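Local coordinates for homocysteine S-methyltransferase (Escherichia coli, PDB 5DMM), which catalyses methyl transfer from S-methylmethionine, or less efficiently S-adenosylmethionine, to homocysteine, using a zinc ion and yielding methionine, at residues His243-Ser256 against Trp284-Thr298. Sequence-based numbering, arbitrary orientation.
With ZN (zinc ion), chain B; BME (beta-mercaptoethanol), chain E.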
ATOM      1  N   HIS A 243     -11.348  15.299  -2.388  1.00 17.64           N
ATOM      2  CA  HIS A 243     -12.280  15.699  -1.332  1.00 17.62           C
ATOM      3  C   HIS A 243     -13.618  16.226  -1.884  1.00 21.14           C
ATOM      4  O   HIS A 243     -14.658  16.101  -1.235  1.00 19.96           O
ATOM      5  CB  HIS A 243     -11.598  16.761  -0.457  1.00 18.48           C
ATOM      6  CG  HIS A 243     -12.374  17.174   0.758  1.00 17.44           C
ATOM      7  ND1 HIS A 243     -13.027  16.277   1.575  1.00 15.78           N
ATOM      8  CD2 HIS A 243     -12.588  18.399   1.302  1.00 17.31           C
ATOM      9  CE1 HIS A 243     -13.602  16.925   2.571  1.00 17.52           C
ATOM     10  NE2 HIS A 243     -13.353  18.216   2.429  1.00 22.15           N
ATOM     11  N   GLY A 244     -13.580  16.793  -3.084  1.00 20.13           N
ATOM     12  CA  GLY A 244     -14.778  17.313  -3.725  1.00 24.66           C
ATOM     13  C   GLY A 244     -15.516  16.257  -4.534  1.00 22.72           C
ATOM     14  O   GLY A 244     -16.611  16.519  -5.048  1.00 21.67           O
ATOM     15  N   LEU A 245     -14.930  15.063  -4.631  1.00 21.85           N
ATOM     16  CA  LEU A 245     -15.457  13.991  -5.485  1.00 20.01           C
ATOM     17  C   LEU A 245     -16.003  12.792  -4.707  1.00 21.95           C
ATOM     18  O   LEU A 245     -16.792  12.011  -5.228  1.00 23.44           O
ATOM     19  CB  LEU A 245     -14.373  13.493  -6.437  1.00 20.67           C
ATOM     20  CG  LEU A 245     -13.799  14.489  -7.437  1.00 19.42           C
ATOM     21  CD1 LEU A 245     -12.641  13.862  -8.170  1.00 22.80           C
ATOM     22  CD2 LEU A 245     -14.889  14.925  -8.402  1.00 28.83           C
ATOM     23  N   THR A 246     -15.566  12.632  -3.466  1.00 20.24           N
ATOM     24  CA  THR A 246     -15.975  11.475  -2.678  1.00 19.39           C
ATOM     25  C   THR A 246     -15.846  11.783  -1.190  1.00 16.70           C
ATOM     26  O   THR A 246     -15.071  12.657  -0.794  1.00 15.94           O
ATOM     27  CB  THR A 246     -15.121  10.236  -3.038  1.00 20.97           C
ATOM     28  OG1 THR A 246     -15.483   9.128  -2.198  1.00 20.94           O
ATOM     29  CG2 THR A 246     -13.665  10.552  -2.834  1.00 17.94           C
ATOM     30  N   VAL A 247     -16.603  11.074  -0.368  1.00 15.37           N
ATOM     31  CA  VAL A 247     -16.398  11.148   1.071  1.00 19.33           C
ATOM     32  C   VAL A 247     -15.956   9.794   1.608  1.00 16.89           C
ATOM     33  O   VAL A 247     -15.987   9.553   2.814  1.00 17.19           O
ATOM     34  CB  VAL A 247     -17.662  11.632   1.822  1.00 21.96           C
ATOM     35  CG1 VAL A 247     -17.878  13.108   1.568  1.00 21.01           C
ATOM     36  CG2 VAL A 247     -18.875  10.846   1.403  1.00 21.27           C
ATOM     37  N   LEU A 248     -15.543   8.897   0.715  1.00 14.80           N
ATOM     38  CA  LEU A 248     -14.750   7.761   1.168  1.00 17.34           C
ATOM     39  C   LEU A 248     -13.553   8.303   1.942  1.00 14.37           C
ATOM     40  O   LEU A 248     -13.025   9.355   1.587  1.00 16.35           O
ATOM     41  CB  LEU A 248     -14.263   6.907  -0.007  1.00 20.85           C
ATOM     42  CG  LEU A 248     -15.281   5.992  -0.690  1.00 22.43           C
ATOM     43  CD1 LEU A 248     -14.610   5.277  -1.855  1.00 23.55           C
ATOM     44  CD2 LEU A 248     -15.882   4.981   0.293  1.00 22.79           C
ATOM     45  N   PRO A 249     -13.120   7.587   2.998  1.00 17.24           N
ATOM     46  CA  PRO A 249     -11.882   7.959   3.696  1.00 16.29           C
ATOM     47  C   PRO A 249     -10.727   8.056   2.701  1.00 15.64           C
ATOM     48  O   PRO A 249     -10.548   7.135   1.888  1.00 15.78           O
ATOM     49  CB  PRO A 249     -11.642   6.805   4.689  1.00 16.45           C
ATOM     50  CG  PRO A 249     -12.847   5.954   4.655  1.00 21.26           C
ATOM     51  CD  PRO A 249     -13.654   6.286   3.436  1.00 18.18           C
ATOM     52  N   LEU A 250      -9.954   9.141   2.747  1.00 14.40           N
ATOM     53  CA  LEU A 250      -8.880   9.312   1.774  1.00 13.83           C
ATOM     54  C   LEU A 250      -7.546   8.858   2.345  1.00 14.40           C
ATOM     55  O   LEU A 250      -7.274   9.016   3.540  1.00 16.60           O
ATOM     56  CB  LEU A 250      -8.786  10.766   1.309  1.00 13.70           C
ATOM     57  CG  LEU A 250     -10.012  11.319   0.560  1.00 13.16           C
ATOM     58  CD1 LEU A 250      -9.743  12.762   0.119  1.00 16.84           C
ATOM     59  CD2 LEU A 250     -10.406  10.435  -0.641  1.00 16.00           C
ATOM     60  N   VAL A 251      -6.716   8.311   1.462  1.00 13.08           N
ATOM     61  CA  VAL A 251      -5.422   7.752   1.821  1.00 13.33           C
ATOM     62  C   VAL A 251      -4.298   8.659   1.337  1.00 14.40           C
ATOM     63  O   VAL A 251      -4.339   9.165   0.222  1.00 17.15           O
ATOM     64  CB  VAL A 251      -5.236   6.341   1.197  1.00 18.06           C
ATOM     65  CG1 VAL A 251      -3.900   5.758   1.585  1.00 21.62           C
ATOM     66  CG2 VAL A 251      -6.362   5.414   1.609  1.00 17.41           C
ATOM     67  N   VAL A 252      -3.279   8.857   2.165  1.00 15.05           N
ATOM     68  CA  VAL A 252      -2.154   9.658   1.722  1.00 12.11           C
ATOM     69  C   VAL A 252      -0.868   9.184   2.386  1.00 15.53           C
ATOM     70  O   VAL A 252      -0.760   9.146   3.605  1.00 15.45           O
ATOM     71  CB  VAL A 252      -2.385  11.179   1.991  1.00 16.24           C
ATOM     72  CG1 VAL A 252      -2.744  11.453   3.455  1.00 15.48           C
ATOM     73  CG2 VAL A 252      -1.169  11.987   1.584  1.00 16.37           C
ATOM     74  N   TYR A 253       0.084   8.765   1.569  1.00 13.64           N
ATOM     75  CA  TYR A 253       1.412   8.489   2.078  1.00 14.03           C
ATOM     76  C   TYR A 253       2.458   8.865   1.037  1.00 16.76           C
ATOM     77  O   TYR A 253       2.728   8.109   0.101  1.00 18.06           O
ATOM     78  CB  TYR A 253       1.569   7.029   2.546  1.00 15.26           C
ATOM     79  CG  TYR A 253       1.016   5.870   1.717  1.00 16.33           C
ATOM     80  CD1 TYR A 253       1.870   4.882   1.235  1.00 16.61           C
ATOM     81  CD2 TYR A 253      -0.353   5.702   1.515  1.00 15.39           C
ATOM     82  CE1 TYR A 253       1.389   3.781   0.523  1.00 19.20           C
ATOM     83  CE2 TYR A 253      -0.846   4.608   0.797  1.00 16.23           C
ATOM     84  CZ  TYR A 253       0.030   3.651   0.312  1.00 16.23           C
ATOM     85  OH  TYR A 253      -0.441   2.567  -0.398  1.00 15.93           O
ATOM     86  N   PRO A 254       3.030  10.067   1.196  1.00 17.34           N
ATOM     87  CA  PRO A 254       3.948  10.639   0.213  1.00 17.90           C
ATOM     88  C   PRO A 254       5.396  10.236   0.452  1.00 18.75           C
ATOM     89  O   PRO A 254       5.725   9.605   1.463  1.00 19.36           O
ATOM     90  CB  PRO A 254       3.769  12.141   0.421  1.00 17.70           C
ATOM     91  CG  PRO A 254       3.534  12.249   1.906  1.00 20.68           C
ATOM     92  CD  PRO A 254       2.659  11.055   2.233  1.00 18.99           C
ATOM     93  N   ASN A 255       6.253  10.606  -0.488  1.00 23.89           N
ATOM     94  CA  ASN A 255       7.685  10.428  -0.314  1.00 20.88           C
ATOM     95  C   ASN A 255       8.223  11.430   0.693  1.00 24.04           C
ATOM     96  O   ASN A 255       7.612  12.473   0.935  1.00 27.59           O
ATOM     97  CB  ASN A 255       8.396  10.575  -1.651  1.00 23.48           C
ATOM     98  CG  ASN A 255       7.887   9.591  -2.679  1.00 26.77           C
ATOM     99  OD1 ASN A 255       7.503   8.483  -2.336  1.00 26.71           O
ATOM    100  ND2 ASN A 255       7.863   9.997  -3.938  1.00 30.26           N
ATOM    101  N   SER A 256       9.356  11.089   1.291  1.00 24.13           N
ATOM    102  CA  SER A 256      10.025  11.948   2.258  1.00 26.60           C
ATOM    103  C   SER A 256      10.413  13.268   1.607  1.00 36.72           C
ATOM    104  O   SER A 256      10.705  13.315   0.412  1.00 35.32           O
ATOM    105  CB  SER A 256      11.269  11.244   2.818  1.00 29.63           C
ATOM    106  OG  SER A 256      11.870  11.995   3.854  1.00 36.95           O
ATOM    107  N   TRP A 284      -4.038  17.964   5.491  1.00 16.27           N
ATOM    108  CA  TRP A 284      -4.503  16.692   4.934  1.00 16.61           C
ATOM    109  C   TRP A 284      -5.805  16.245   5.563  1.00 16.23           C
ATOM    110  O   TRP A 284      -6.728  15.831   4.854  1.00 15.39           O
ATOM    111  CB  TRP A 284      -3.441  15.605   5.127  1.00 15.06           C
ATOM    112  CG  TRP A 284      -2.242  15.801   4.290  1.00 15.19           C
ATOM    113  CD1 TRP A 284      -2.104  16.656   3.231  1.00 17.95           C
ATOM    114  CD2 TRP A 284      -0.994  15.119   4.421  1.00 15.18           C
ATOM    115  NE1 TRP A 284      -0.841  16.549   2.702  1.00 18.71           N
ATOM    116  CE2 TRP A 284      -0.141  15.609   3.413  1.00 16.39           C
ATOM    117  CE3 TRP A 284      -0.515  14.144   5.303  1.00 14.60           C
ATOM    118  CZ2 TRP A 284       1.180  15.168   3.267  1.00 16.12           C
ATOM    119  CZ3 TRP A 284       0.799  13.707   5.162  1.00 15.42           C
ATOM    120  CH2 TRP A 284       1.627  14.217   4.149  1.00 16.56           C
ATOM    121  N   GLN A 285      -5.883  16.322   6.890  1.00 14.27           N
ATOM    122  CA  GLN A 285      -7.071  15.870   7.595  1.00 17.43           C
ATOM    123  C   GLN A 285      -8.274  16.726   7.208  1.00 17.69           C
ATOM    124  O   GLN A 285      -9.389  16.223   7.069  1.00 16.15           O
ATOM    125  CB  GLN A 285      -6.858  15.916   9.106  1.00 18.33           C
ATOM    126  CG  GLN A 285      -8.076  15.502   9.920  1.00 21.89           C
ATOM    127  CD  GLN A 285      -7.774  15.348  11.403  1.00 31.14           C
ATOM    128  OE1 GLN A 285      -6.612  15.316  11.812  1.00 34.58           O
ATOM    129  NE2 GLN A 285      -8.823  15.239  12.217  1.00 29.87           N
ATOM    130  N   ALA A 286      -8.032  18.018   7.019  1.00 16.64           N
ATOM    131  CA  ALA A 286      -9.090  18.934   6.628  1.00 16.06           C
ATOM    132  C   ALA A 286      -9.558  18.641   5.205  1.00 16.53           C
ATOM    133  O   ALA A 286     -10.645  19.064   4.808  1.00 19.03           O
ATOM    134  CB  ALA A 286      -8.620  20.382   6.744  1.00 18.43           C
ATOM    135  N   ALA A 287      -8.728  17.942   4.434  1.00 18.83           N
ATOM    136  CA  ALA A 287      -9.085  17.578   3.068  1.00 17.25           C
ATOM    137  C   ALA A 287      -9.618  16.154   2.974  1.00 17.17           C
ATOM    138  O   ALA A 287      -9.679  15.600   1.888  1.00 18.69           O
ATOM    139  CB  ALA A 287      -7.891  17.746   2.135  1.00 18.13           C
ATOM    140  N   GLY A 288     -10.009  15.569   4.102  1.00 14.94           N
ATOM    141  CA  GLY A 288     -10.679  14.281   4.106  1.00 14.25           C
ATOM    142  C   GLY A 288      -9.769  13.067   4.216  1.00 15.75           C
ATOM    143  O   GLY A 288     -10.239  11.931   4.107  1.00 14.07           O
ATOM    144  N   ALA A 289      -8.478  13.295   4.433  1.00 14.20           N
ATOM    145  CA  ALA A 289      -7.551  12.175   4.623  1.00 15.04           C
ATOM    146  C   ALA A 289      -7.815  11.547   5.983  1.00 15.37           C
ATOM    147  O   ALA A 289      -7.972  12.265   6.984  1.00 16.47           O
ATOM    148  CB  ALA A 289      -6.095  12.632   4.516  1.00 14.11           C
ATOM    149  N   ARG A 290      -7.907  10.222   6.021  1.00 13.80           N
ATOM    150  CA  ARG A 290      -8.055   9.522   7.298  1.00 15.58           C
ATOM    151  C   ARG A 290      -7.100   8.329   7.441  1.00 15.38           C
ATOM    152  O   ARG A 290      -7.065   7.682   8.483  1.00 18.68           O
ATOM    153  CB  ARG A 290      -9.494   9.065   7.490  1.00 14.52           C
ATOM    154  CG  ARG A 290     -10.476  10.228   7.520  1.00 12.86           C
ATOM    155  CD  ARG A 290     -11.872   9.791   7.940  1.00 17.97           C
ATOM    156  NE  ARG A 290     -11.909   9.436   9.355  1.00 18.07           N
ATOM    157  CZ  ARG A 290     -12.953   8.885   9.965  1.00 21.12           C
ATOM    158  NH1 ARG A 290     -14.068   8.623   9.286  1.00 20.58           N
ATOM    159  NH2 ARG A 290     -12.876   8.590  11.256  1.00 17.18           N
ATOM    160  N   LEU A 291      -6.345   8.047   6.388  1.00 15.32           N
ATOM    161  CA  LEU A 291      -5.298   7.018   6.448  1.00 14.57           C
ATOM    162  C   LEU A 291      -4.022   7.694   6.005  1.00 14.25           C
ATOM    163  O   LEU A 291      -3.905   8.084   4.843  1.00 16.88           O
ATOM    164  CB  LEU A 291      -5.617   5.812   5.549  1.00 13.72           C
ATOM    165  CG  LEU A 291      -6.658   4.782   6.005  1.00 15.96           C
ATOM    166  CD1 LEU A 291      -8.053   5.363   5.972  1.00 20.08           C
ATOM    167  CD2 LEU A 291      -6.617   3.507   5.160  1.00 16.48           C
ATOM    168  N   ILE A 292      -3.071   7.849   6.929  1.00 15.66           N
ATOM    169  CA  ILE A 292      -1.901   8.671   6.688  1.00 12.15           C
ATOM    170  C   ILE A 292      -0.608   7.922   7.064  1.00 13.99           C
ATOM    171  O   ILE A 292      -0.495   7.359   8.150  1.00 16.80           O
ATOM    172  CB  ILE A 292      -1.991   9.988   7.476  1.00 15.09           C
ATOM    173  CG1 ILE A 292      -3.295  10.707   7.107  1.00 17.58           C
ATOM    174  CG2 ILE A 292      -0.773  10.879   7.214  1.00 14.08           C
ATOM    175  CD1 ILE A 292      -3.434  12.069   7.692  1.00 19.87           C
ATOM    176  N   GLY A 293       0.349   7.908   6.148  1.00 13.69           N
ATOM    177  CA  GLY A 293       1.643   7.310   6.434  1.00 13.20           C
ATOM    178  C   GLY A 293       2.720   7.880   5.544  1.00 15.92           C
ATOM    179  O   GLY A 293       2.621   9.019   5.101  1.00 14.37           O
ATOM    180  N   GLY A 294       3.746   7.076   5.269  1.00 14.71           N
ATOM    181  CA  GLY A 294       4.856   7.527   4.445  1.00 15.27           C
ATOM    182  C   GLY A 294       5.215   6.536   3.358  1.00 13.32           C
ATOM    183  O   GLY A 294       4.973   5.334   3.483  1.00 15.83           O
ATOM    184  N   CYS A 295       5.809   7.044   2.286  1.00 14.68           N
ATOM    185  CA  CYS A 295       6.277   6.191   1.203  1.00 19.08           C
ATOM    186  C   CYS A 295       7.815   6.261   1.135  1.00 20.67           C
ATOM    187  O   CYS A 295       8.489   6.105   2.156  1.00 17.19           O
ATOM    188  CB  CYS A 295       5.620   6.604  -0.123  1.00 17.46           C
ATOM    189  SG  CYS A 295       5.306   5.243  -1.306  1.00 29.10           S
ATOM    190  N   CYS A 296       8.361   6.523  -0.046  1.00 19.58           N
ATOM    191  CA  CYS A 296       9.807   6.401  -0.277  1.00 24.68           C
ATOM    192  C   CYS A 296      10.639   7.289   0.632  1.00 24.46           C
ATOM    193  O   CYS A 296      10.349   8.474   0.806  1.00 23.63           O
ATOM    194  CB  CYS A 296      10.147   6.711  -1.738  1.00 30.21           C
ATOM    195  SG  CYS A 296       9.745   5.387  -2.913  1.00 46.35           S
ATOM    196  N   ARG A 297      11.659   6.672   1.226  1.00 26.26           N
ATOM    197  CA  ARG A 297      12.654   7.335   2.078  1.00 27.70           C
ATOM    198  C   ARG A 297      12.101   7.781   3.430  1.00 23.11           C
ATOM    199  O   ARG A 297      12.804   8.419   4.214  1.00 25.41           O
ATOM    200  CB  ARG A 297      13.286   8.522   1.343  1.00 29.09           C
ATOM    201  CG  ARG A 297      14.010   8.107   0.069  1.00 36.22           C
ATOM    202  CD  ARG A 297      14.693   9.274  -0.610  1.00 42.18           C
ATOM    203  NE  ARG A 297      13.797  10.412  -0.776  1.00 47.73           N
ATOM    204  CZ  ARG A 297      12.906  10.538  -1.756  1.00 44.46           C
ATOM    205  NH1 ARG A 297      12.137  11.619  -1.809  1.00 44.48           N
ATOM    206  NH2 ARG A 297      12.777   9.589  -2.674  1.00 40.14           N
ATOM    207  N   THR A 298      10.853   7.428   3.723  1.00 18.12           N
ATOM    208  CA  THR A 298      10.332   7.652   5.064  1.00 16.51           C
ATOM    209  C   THR A 298      10.783   6.518   5.970  1.00 18.01           C
ATOM    210  O   THR A 298      11.206   5.452   5.514  1.00 19.58           O
ATOM    211  CB  THR A 298       8.802   7.769   5.088  1.00 16.77           C
ATOM    212  OG1 THR A 298       8.217   6.516   4.715  1.00 19.75           O
ATOM    213  CG2 THR A 298       8.364   8.854   4.126  1.00 16.39           C
TER
HETATM  214 ZN    ZN B 501       6.527   5.199  -2.891  0.57 51.12          ZN
HETATM  215  C1  BME E 504      12.164   3.069  -0.498  1.00 38.00           C
HETATM  216  C2  BME E 504      11.701   3.839  -1.728  1.00 30.56           C
HETATM  217  O1  BME E 504      12.747   3.941   0.445  1.00 21.32           O
HETATM  218  S2  BME E 504       9.954   3.530  -2.110  1.00 62.55           S
HETATM  219  O   HOH W   1     -12.849  11.625   3.013  1.00 15.56           O
HETATM  220  O   HOH W   2      12.331  10.650   6.720  1.00 36.15           O
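Leu-250 O accepts two consecutive backbone N-H groups, from Arg-290 N at 2.8 Å and Leu-291 N at 3.1 Å, marking a beta bulge that shifts the register of parallel strands 250-253 and 289-292 by one residue. Beyond it Val-252 N bonds to Leu-291 O and Gly-293 N to Val-252 O, the parallel-sheet pattern; the two strands are neighbours in the barrel of this TIM-barrel family. Towards helix 235-243, Val-252 lies against Trp-284. With CG2 anti to the backbone N, CG2 sits squarely over the six-membered indole ring, 4.1 Å from its centroid in a CH-pi contact, while CG1 meets Ala-289 CB at 3.7 Å. Pro-254 CG closes on Trp-284 CH2, and Thr-235 holds the indole N-H.

Past the strand ends, the backbone N-H of Cys-295 reaches Pro-254 O from above the carbonyl plane, and Asn-255 OD1 takes the next N-H, Cys-296 N, at 3.1 Å. Ser-256 N returns a nearly straight bond (172°) to Cys-296 O. These bonds tie down the loop whose Cys-295 SG binds zinc at 2.0 Å, together with Cys-229. Tyr-253, whose hydroxyl bonds to Glu-168, joins Cys-295 in lining the homocysteine pocket. Cys-296, a predicted zinc ligand, is here disulfide-linked to beta-mercaptoethanol through SG, so this sulfur is not available to the metal in this crystal.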